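Long-range contacts in AP endonuclease, family protein 2 (Mycobacterium smegmatis, PDB 5TNV), which binds a magnesium ion in a xylose isomerase-like TIM barrel and may act as an endonuclease: residues Ser191-Glu196 against Leu224-Arg229; Thr140-Ala145 against Asp197-Thr202. One frame throughout, in Å; residues are numbered along the deposited sequence.

Interaction 1: residues Ser191-Glu196 against Leu224-Arg229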
ATOM      1  N   SER A 191     -26.431  -0.647 -16.938  1.00  5.19           N
ATOM      2  CA  SER A 191     -25.076  -1.155 -17.068  1.00  4.84           C
ATOM      3  C   SER A 191     -25.028  -2.595 -16.537  1.00  4.98           C
ATOM      4  O   SER A 191     -25.744  -2.938 -15.602  1.00  5.70           O
ATOM      5  CB  SER A 191     -24.067  -0.283 -16.341  1.00  5.14           C
ATOM      6  OG  SER A 191     -22.748  -0.569 -16.783  1.00  5.01           O
ATOM      7  N   LEU A 192     -24.163  -3.394 -17.170  1.00  5.05           N
ATOM      8  CA  LEU A 192     -23.964  -4.795 -16.855  1.00  5.15           C
ATOM      9  C   LEU A 192     -22.584  -5.032 -16.275  1.00  4.49           C
ATOM     10  O   LEU A 192     -21.569  -4.830 -16.929  1.00  5.21           O
ATOM     11  CB  LEU A 192     -24.103  -5.663 -18.116  1.00  5.59           C
ATOM     12  CG  LEU A 192     -25.354  -5.418 -18.978  1.00  6.49           C
ATOM     13  CD1 LEU A 192     -25.300  -6.317 -20.201  1.00  8.92           C
ATOM     14  CD2 LEU A 192     -26.625  -5.643 -18.153  1.00  7.34           C
ATOM     15  N   GLU A 193     -22.562  -5.426 -14.994  1.00  5.04           N
ATOM     16  CA  GLU A 193     -21.316  -5.538 -14.236  1.00  4.59           C
ATOM     17  C   GLU A 193     -20.583  -6.839 -14.532  1.00  4.58           C
ATOM     18  O   GLU A 193     -21.054  -7.939 -14.185  1.00  5.21           O
ATOM     19  CB  GLU A 193     -21.634  -5.406 -12.735  1.00  4.70           C
ATOM     20  CG  GLU A 193     -20.420  -5.444 -11.860  1.00  5.17           C
ATOM     21  CD  GLU A 193     -20.771  -5.236 -10.383  1.00  5.06           C
ATOM     22  OE1 GLU A 193     -21.901  -4.823 -10.077  1.00  5.74           O
ATOM     23  OE2 GLU A 193     -19.858  -5.463  -9.525  1.00  5.75           O
ATOM     24  N   MET A 194     -19.390  -6.710 -15.105  1.00  4.31           N
ATOM     25  CA  MET A 194     -18.548  -7.883 -15.319  1.00  4.47           C
ATOM     26  C   MET A 194     -18.151  -8.488 -13.991  1.00  4.09           C
ATOM     27  O   MET A 194     -17.739  -7.774 -13.070  1.00  4.63           O
ATOM     28  CB  MET A 194     -17.317  -7.499 -16.142  1.00  4.43           C
ATOM     29  CG  MET A 194     -17.662  -7.088 -17.560  1.00  4.97           C
ATOM     30  SD  MET A 194     -16.276  -6.648 -18.599  1.00  5.48           S
ATOM     31  CE  MET A 194     -15.345  -8.196 -18.582  1.00  6.26           C
ATOM     32  N   TYR A 195     -18.233  -9.810 -13.904  1.00  4.25           N
ATOM     33  CA  TYR A 195     -18.021 -10.557 -12.654  1.00  4.51           C
ATOM     34  C   TYR A 195     -17.710 -11.995 -13.074  1.00  4.31           C
ATOM     35  O   TYR A 195     -18.331 -12.533 -14.001  1.00  4.96           O
ATOM     36  CB  TYR A 195     -19.211 -10.426 -11.721  1.00  4.92           C
ATOM     37  CG  TYR A 195     -19.056 -11.106 -10.371  1.00  4.50           C
ATOM     38  CD1 TYR A 195     -19.234 -12.488 -10.253  1.00  4.55           C
ATOM     39  CD2 TYR A 195     -18.732 -10.403  -9.234  1.00  4.35           C
ATOM     40  CE1 TYR A 195     -19.088 -13.148  -9.058  1.00  4.66           C
ATOM     41  CE2 TYR A 195     -18.625 -11.042  -8.002  1.00  4.82           C
ATOM     42  CZ  TYR A 195     -18.787 -12.386  -7.920  1.00  4.40           C
ATOM     43  OH  TYR A 195     -18.698 -13.013  -6.683  1.00  5.09           O
ATOM     44  N   GLU A 196     -16.800 -12.621 -12.374  1.00  4.52           N
ATOM     45  CA  GLU A 196     -16.329 -13.971 -12.675  1.00  4.63           C
ATOM     46  C   GLU A 196     -17.444 -15.004 -12.640  1.00  4.53           C
ATOM     47  O   GLU A 196     -18.383 -14.982 -11.838  1.00  4.83           O
ATOM     48  CB  GLU A 196     -15.214 -14.339 -11.688  1.00  4.90           C
ATOM     49  CG  GLU A 196     -15.558 -14.244 -10.213  1.00  4.77           C
ATOM     50  CD  GLU A 196     -15.343 -12.899  -9.554  1.00  4.49           C
ATOM     51  OE1 GLU A 196     -15.445 -11.852 -10.208  1.00  5.02           O
ATOM     52  OE2 GLU A 196     -15.063 -12.859  -8.311  1.00  4.84           O
ATOM     53  N   LEU A 224     -13.053  -4.682 -13.723  1.00  3.76           N
ATOM     54  CA  LEU A 224     -12.048  -5.720 -13.980  1.00  3.49           C
ATOM     55  C   LEU A 224     -11.216  -6.016 -12.746  1.00  3.48           C
ATOM     56  O   LEU A 224     -10.521  -7.064 -12.748  1.00  3.93           O
ATOM     57  CB  LEU A 224     -11.194  -5.400 -15.202  1.00  4.08           C
ATOM     58  CG  LEU A 224     -11.969  -5.216 -16.500  1.00  4.94           C
ATOM     59  CD1 LEU A 224     -11.019  -5.142 -17.683  1.00  6.17           C
ATOM     60  CD2 LEU A 224     -13.017  -6.286 -16.706  1.00  8.11           C
ATOM     61  N   GLY A 225     -11.280  -5.231 -11.699  1.00  3.57           N
ATOM     62  CA  GLY A 225     -10.722  -5.673 -10.434  1.00  4.08           C
ATOM     63  C   GLY A 225     -11.307  -7.033 -10.005  1.00  3.80           C
ATOM     64  O   GLY A 225     -10.592  -7.813  -9.376  1.00  3.92           O
ATOM     65  N   ASN A 226     -12.559  -7.295 -10.338  1.00  3.54           N
ATOM     66  CA  ASN A 226     -13.159  -8.571 -10.016  1.00  3.65           C
ATOM     67  C   ASN A 226     -12.346  -9.753 -10.594  1.00  3.58           C
ATOM     68  O   ASN A 226     -12.310 -10.825 -10.004  1.00  4.05           O
ATOM     69  CB  ASN A 226     -14.585  -8.670 -10.528  1.00  3.84           C
ATOM     70  CG  ASN A 226     -15.553  -7.764  -9.812  1.00  3.62           C
ATOM     71  OD1 ASN A 226     -15.301  -7.372  -8.645  1.00  4.46           O
ATOM     72  ND2 ASN A 226     -16.658  -7.438 -10.443  1.00  4.07           N
ATOM     73  N   LEU A 227     -11.754  -9.550 -11.757  1.00  3.67           N
ATOM     74  CA  LEU A 227     -10.951 -10.549 -12.441  1.00  3.68           C
ATOM     75  C   LEU A 227      -9.517 -10.534 -12.029  1.00  3.73           C
ATOM     76  O   LEU A 227      -8.878 -11.611 -11.867  1.00  4.00           O
ATOM     77  CB  LEU A 227     -11.086 -10.412 -13.959  1.00  4.14           C
ATOM     78  CG  LEU A 227     -12.519 -10.459 -14.518  1.00  5.10           C
ATOM     79  CD1 LEU A 227     -12.482 -10.448 -16.025  1.00  6.03           C
ATOM     80  CD2 LEU A 227     -13.314 -11.630 -13.970  1.00  6.46           C
ATOM     81  N   VAL A 228      -8.883  -9.350 -11.876  1.00  3.76           N
ATOM     82  CA  VAL A 228      -7.465  -9.238 -11.553  1.00  4.02           C
ATOM     83  C   VAL A 228      -7.142  -9.908 -10.223  1.00  3.37           C
ATOM     84  O   VAL A 228      -6.025 -10.420 -10.032  1.00  4.18           O
ATOM     85  CB  VAL A 228      -7.073  -7.747 -11.577  1.00  4.22           C
ATOM     86  CG1 VAL A 228      -5.717  -7.477 -10.953  1.00  5.35           C
ATOM     87  CG2 VAL A 228      -7.170  -7.182 -12.991  1.00  5.08           C
ATOM     88  N   ARG A 229      -8.086  -9.943  -9.281  1.00  3.42           N
ATOM     89  CA  ARG A 229      -7.843 -10.543  -7.956  1.00  3.66           C
ATOM     90  C   ARG A 229      -7.773 -12.049  -8.024  1.00  3.34           C
ATOM     91  O   ARG A 229      -7.341 -12.673  -7.025  1.00  3.48           O
ATOM     92  CB  ARG A 229      -8.959 -10.116  -7.009  1.00  3.56           C
ATOM     93  CG  ARG A 229     -10.339 -10.737  -7.315  1.00  3.71           C
ATOM     94  CD  ARG A 229     -11.439  -9.933  -6.700  1.00  3.74           C
ATOM     95  NE  ARG A 229     -12.758 -10.448  -7.045  1.00  3.69           N
ATOM     96  CZ  ARG A 229     -13.888  -9.855  -6.672  1.00  3.81           C
ATOM     97  NH1 ARG A 229     -13.870  -8.810  -5.860  1.00  3.99           N
ATOM     98  NH2 ARG A 229     -15.049 -10.355  -7.117  1.00  4.32           N
TER

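Interaction 2: residues Thr140-Ala145 against Asp197-Thr202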
ATOM      1  N   THR A 140     -26.771  -3.736 -13.038  1.00  4.98           N
ATOM      2  CA  THR A 140     -27.110  -5.091 -12.656  1.00  5.34           C
ATOM      3  C   THR A 140     -25.989  -6.031 -13.074  1.00  5.09           C
ATOM      4  O   THR A 140     -25.281  -5.770 -14.050  1.00  6.27           O
ATOM      5  CB  THR A 140     -28.474  -5.466 -13.281  1.00  5.97           C
ATOM      6  OG1 THR A 140     -28.968  -6.667 -12.716  1.00  9.07           O
ATOM      7  CG2 THR A 140     -28.404  -5.636 -14.785  1.00  7.44           C
ATOM      8  N   GLY A 141     -25.838  -7.127 -12.356  1.00  5.71           N
ATOM      9  CA  GLY A 141     -24.916  -8.157 -12.749  1.00  6.09           C
ATOM     10  C   GLY A 141     -25.481  -9.532 -12.444  1.00  5.15           C
ATOM     11  O   GLY A 141     -26.600  -9.669 -11.962  1.00  5.91           O
ATOM     12  N   PHE A 142     -24.667 -10.536 -12.726  1.00  4.89           N
ATOM     13  CA  PHE A 142     -25.131 -11.925 -12.648  1.00  5.09           C
ATOM     14  C   PHE A 142     -24.529 -12.683 -11.489  1.00  4.92           C
ATOM     15  O   PHE A 142     -24.809 -13.876 -11.288  1.00  5.44           O
ATOM     16  CB  PHE A 142     -24.896 -12.604 -13.996  1.00  5.79           C
ATOM     17  CG  PHE A 142     -25.676 -11.944 -15.122  1.00  5.77           C
ATOM     18  CD1 PHE A 142     -27.074 -12.019 -15.145  1.00  7.22           C
ATOM     19  CD2 PHE A 142     -25.055 -11.217 -16.127  1.00  7.66           C
ATOM     20  CE1 PHE A 142     -27.804 -11.374 -16.127  1.00  8.32           C
ATOM     21  CE2 PHE A 142     -25.812 -10.610 -17.124  1.00  8.65           C
ATOM     22  CZ  PHE A 142     -27.165 -10.696 -17.125  1.00  8.10           C
ATOM     23  N   MET A 143     -23.712 -12.002 -10.665  1.00  4.88           N
ATOM     24  CA  MET A 143     -23.288 -12.587  -9.396  1.00  5.24           C
ATOM     25  C   MET A 143     -24.533 -12.932  -8.566  1.00  5.02           C
ATOM     26  O   MET A 143     -25.588 -12.292  -8.654  1.00  5.87           O
ATOM     27  CB  MET A 143     -22.344 -11.664  -8.617  1.00  5.37           C
ATOM     28  CG  MET A 143     -22.865 -10.270  -8.362  1.00  5.68           C
ATOM     29  SD  MET A 143     -22.402  -9.138  -9.718  1.00  6.07           S
ATOM     30  CE  MET A 143     -23.350  -7.698  -9.279  1.00  8.11           C
ATOM     31  N   GLN A 144     -24.394 -13.958  -7.742  1.00  5.41           N
ATOM     32  CA  GLN A 144     -25.456 -14.420  -6.840  1.00  5.40           C
ATOM     33  C   GLN A 144     -24.898 -14.583  -5.433  1.00  5.84           C
ATOM     34  O   GLN A 144     -23.760 -14.210  -5.161  1.00  6.43           O
ATOM     35  CB  GLN A 144     -26.149 -15.689  -7.343  1.00  5.37           C
ATOM     36  CG  GLN A 144     -26.798 -15.523  -8.697  1.00  6.07           C
ATOM     37  CD  GLN A 144     -27.686 -16.644  -9.111  1.00  6.04           C
ATOM     38  OE1 GLN A 144     -28.038 -17.524  -8.299  1.00  7.70           O
ATOM     39  NE2 GLN A 144     -28.120 -16.651 -10.357  1.00  6.72           N
ATOM     40  N   ALA A 145     -25.694 -15.104  -4.493  1.00  6.49           N
ATOM     41  CA  ALA A 145     -25.260 -15.220  -3.113  1.00  6.51           C
ATOM     42  C   ALA A 145     -23.914 -15.981  -3.043  1.00  6.26           C
ATOM     43  O   ALA A 145     -23.667 -16.933  -3.786  1.00  6.29           O
ATOM     44  CB  ALA A 145     -26.247 -16.006  -2.305  1.00  8.92           C
ATOM     45  N   ASP A 197     -17.291 -15.967 -13.544  1.00  4.88           N
ATOM     46  CA  ASP A 197     -18.136 -17.171 -13.562  1.00  5.36           C
ATOM     47  C   ASP A 197     -19.560 -16.860 -13.985  1.00  5.40           C
ATOM     48  O   ASP A 197     -20.471 -17.660 -13.710  1.00  7.50           O
ATOM     49  CB  ASP A 197     -18.075 -17.938 -12.243  1.00  6.26           C
ATOM     50  CG  ASP A 197     -16.672 -18.241 -11.760  1.00  7.05           C
ATOM     51  OD1 ASP A 197     -15.803 -18.594 -12.612  1.00  8.48           O
ATOM     52  OD2 ASP A 197     -16.425 -18.105 -10.537  1.00  8.82           O
ATOM     53  N   THR A 198     -19.745 -15.735 -14.662  1.00  5.35           N
ATOM     54  CA  THR A 198     -21.038 -15.316 -15.198  1.00  5.56           C
ATOM     55  C   THR A 198     -21.009 -15.205 -16.704  1.00  5.66           C
ATOM     56  O   THR A 198     -19.945 -15.314 -17.345  1.00  6.31           O
ATOM     57  CB  THR A 198     -21.518 -13.967 -14.609  1.00  5.08           C
ATOM     58  OG1 THR A 198     -20.781 -12.874 -15.178  1.00  5.15           O
ATOM     59  CG2 THR A 198     -21.469 -13.963 -13.082  1.00  5.64           C
ATOM     60  N   TYR A 199     -22.174 -14.889 -17.290  1.00  5.85           N
ATOM     61  CA  TYR A 199     -22.258 -14.655 -18.724  1.00  6.12           C
ATOM     62  C   TYR A 199     -21.266 -13.607 -19.218  1.00  6.14           C
ATOM     63  O   TYR A 199     -20.937 -13.595 -20.405  1.00  7.24           O
ATOM     64  CB  TYR A 199     -23.681 -14.195 -19.164  1.00  6.51           C
ATOM     65  CG  TYR A 199     -24.769 -15.171 -18.727  1.00  6.73           C
ATOM     66  CD1 TYR A 199     -24.752 -16.520 -19.128  1.00  7.06           C
ATOM     67  CD2 TYR A 199     -25.808 -14.757 -17.908  1.00  6.38           C
ATOM     68  CE1 TYR A 199     -25.734 -17.398 -18.731  1.00  7.22           C
ATOM     69  CE2 TYR A 199     -26.767 -15.637 -17.491  1.00  6.96           C
ATOM     70  CZ  TYR A 199     -26.752 -16.948 -17.907  1.00  6.80           C
ATOM     71  OH  TYR A 199     -27.717 -17.792 -17.420  1.00  7.92           O
ATOM     72  N   ILE A 200     -20.865 -12.693 -18.341  1.00  5.35           N
ATOM     73  CA  ILE A 200     -19.990 -11.577 -18.698  1.00  5.98           C
ATOM     74  C   ILE A 200     -18.725 -11.603 -17.818  1.00  5.98           C
ATOM     75  O   ILE A 200     -18.220 -10.583 -17.352  1.00  6.88           O
ATOM     76  CB  ILE A 200     -20.754 -10.233 -18.686  1.00  5.83           C
ATOM     77  CG1 ILE A 200     -21.365  -9.921 -17.321  1.00  5.76           C
ATOM     78  CG2 ILE A 200     -21.792 -10.245 -19.822  1.00  6.82           C
ATOM     79  CD1 ILE A 200     -22.075  -8.576 -17.247  1.00  6.47           C
ATOM     80  N   GLY A 201     -18.170 -12.815 -17.678  1.00  5.78           N
ATOM     81  CA  GLY A 201     -17.046 -13.111 -16.802  1.00  6.00           C
ATOM     82  C   GLY A 201     -15.686 -13.158 -17.432  1.00  6.98           C
ATOM     83  O   GLY A 201     -14.700 -13.471 -16.736  1.00  7.68           O
ATOM     84  N   THR A 202     -15.589 -12.851 -18.740  1.00  6.80           N
ATOM     85  CA  THR A 202     -14.342 -12.648 -19.434  1.00  7.05           C
ATOM     86  C   THR A 202     -14.550 -11.478 -20.392  1.00  7.04           C
ATOM     87  O   THR A 202     -15.701 -11.210 -20.766  1.00  6.99           O
ATOM     88  CB  THR A 202     -13.874 -13.859 -20.276  1.00  7.60           C
ATOM     89  OG1 THR A 202     -14.708 -13.937 -21.433  1.00  8.40           O
ATOM     90  CG2 THR A 202     -13.976 -15.141 -19.488  1.00  9.57           C
TER
HETATM   91  O   HOH W   1     -22.113 -10.466 -13.998  1.00  5.39           O

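Interaction 1: residues Ser191-Glu196 against Leu224-Arg229
Arg229 and Glu196 carry the charged part of this contact. NH2 of Arg229 gives a salt bridge to OE2 of Glu196 at 2.8 Å, nearly straight at 162°, on the syn side of the carboxylate; a second, weak bond runs from the same NH2 to OE1. The donor lies close to the guanidinium plane, but the carboxylate is turned steeply to it, planes 79° apart, and the bond to OE2 is much the stronger of the two. Glu196 gets there by bending at chi2 (-88°), folding its carboxylate back over the ring of Tyr195, where OE1 sits above the centre. CE2 of Tyr195 lies 3.7 Å from NH2 of Arg229, near the guanidinium plane, while the phenol OH bonds to Arg107.

The neutral hydrogen bond comes from Asn226. Its ND2 reaches the backbone O of Met194 at 2.9 Å, in the plane of that carbonyl and in its own amide plane. OD1 of Asn226 lies over one face of the Arg229 guanidinium and is bonded to Lys254, so both ends of the amide are held and its rotation is fixed.

Beside the polar groups the packing is apolar: CE of Met194 touches CD2 of Leu224 at 3.5 Å, and CD2 of Leu227 rests 4.0 Å from CB of Glu196. Met240 and Val244 of helix 237-244 extend this layer.

Glu193 ends strand 189-193 with OE2 on the magnesium, joined there by Asp223 and His252, while its OE1 bonds ND2 of Asn139: a metal site at the C-terminal ends of the strands, the end of the barrel where TIM-barrel active sites lie.

Interaction 2: residues Thr140-Ala145 against Asp197-Thr202
The Phe142 ring takes Tyr199 over one face and Ile200 at its edge. CD2 of Tyr199 stands above the middle of the phenyl ring, 4.0 Å from CG of Phe142, in an edge-to-face stack with centroids 5.3 Å apart and planes at 77°. Near the plane of the same ring, CG1 of Ile200 comes within 4.1 Å of CD2 of Phe142. Ala172 and Val176 of helix 169-185 also pack on Phe142, and the hydroxyl of Tyr199 bonds to the backbone O of Asp165.

Next to the ring, Thr198 sets its CB 3.7 Å from CB of Phe142. With chi1 at 75° its methyl CG2 is directed onto the backbone carbonyl carbon of Phe142, and OG1 is left beside its own chain. There OG1 accepts from N of Ile200, closing an ST turn, and also bonds to the backbone O of Tyr195. A water bridges the segments: it accepts from N of Phe142 at 2.9 Å and donates to OG1 of Thr198 at 3.0 Å.

No direct hydrogen bond joins the two segments; the contact rests on aromatic and aliphatic packing, with one water bridge satisfying a buried backbone N-H that meets no protein acceptor across the contact.

In the fold
Both interactions are buried at the C-terminal end of neighbouring parallel strands, 137-141 and 189-193, which bond to each other through Thr140 with Ser191 and Glu193. Interaction 1 carries the end of strand 189-193 to the short helix 225-228 after the next strand; interaction 2 ties the continuation of that same loop back to the end of strand 137-141. Their chemistry differs with place. Interaction 1, beside the magnesium, relies on a charged pair and an amide, whereas interaction 2, a little farther from the centre of the chain, is mainly aromatic and aliphatic. They meet where CE of Met143 packs on OE1 of the metal ligand Glu193.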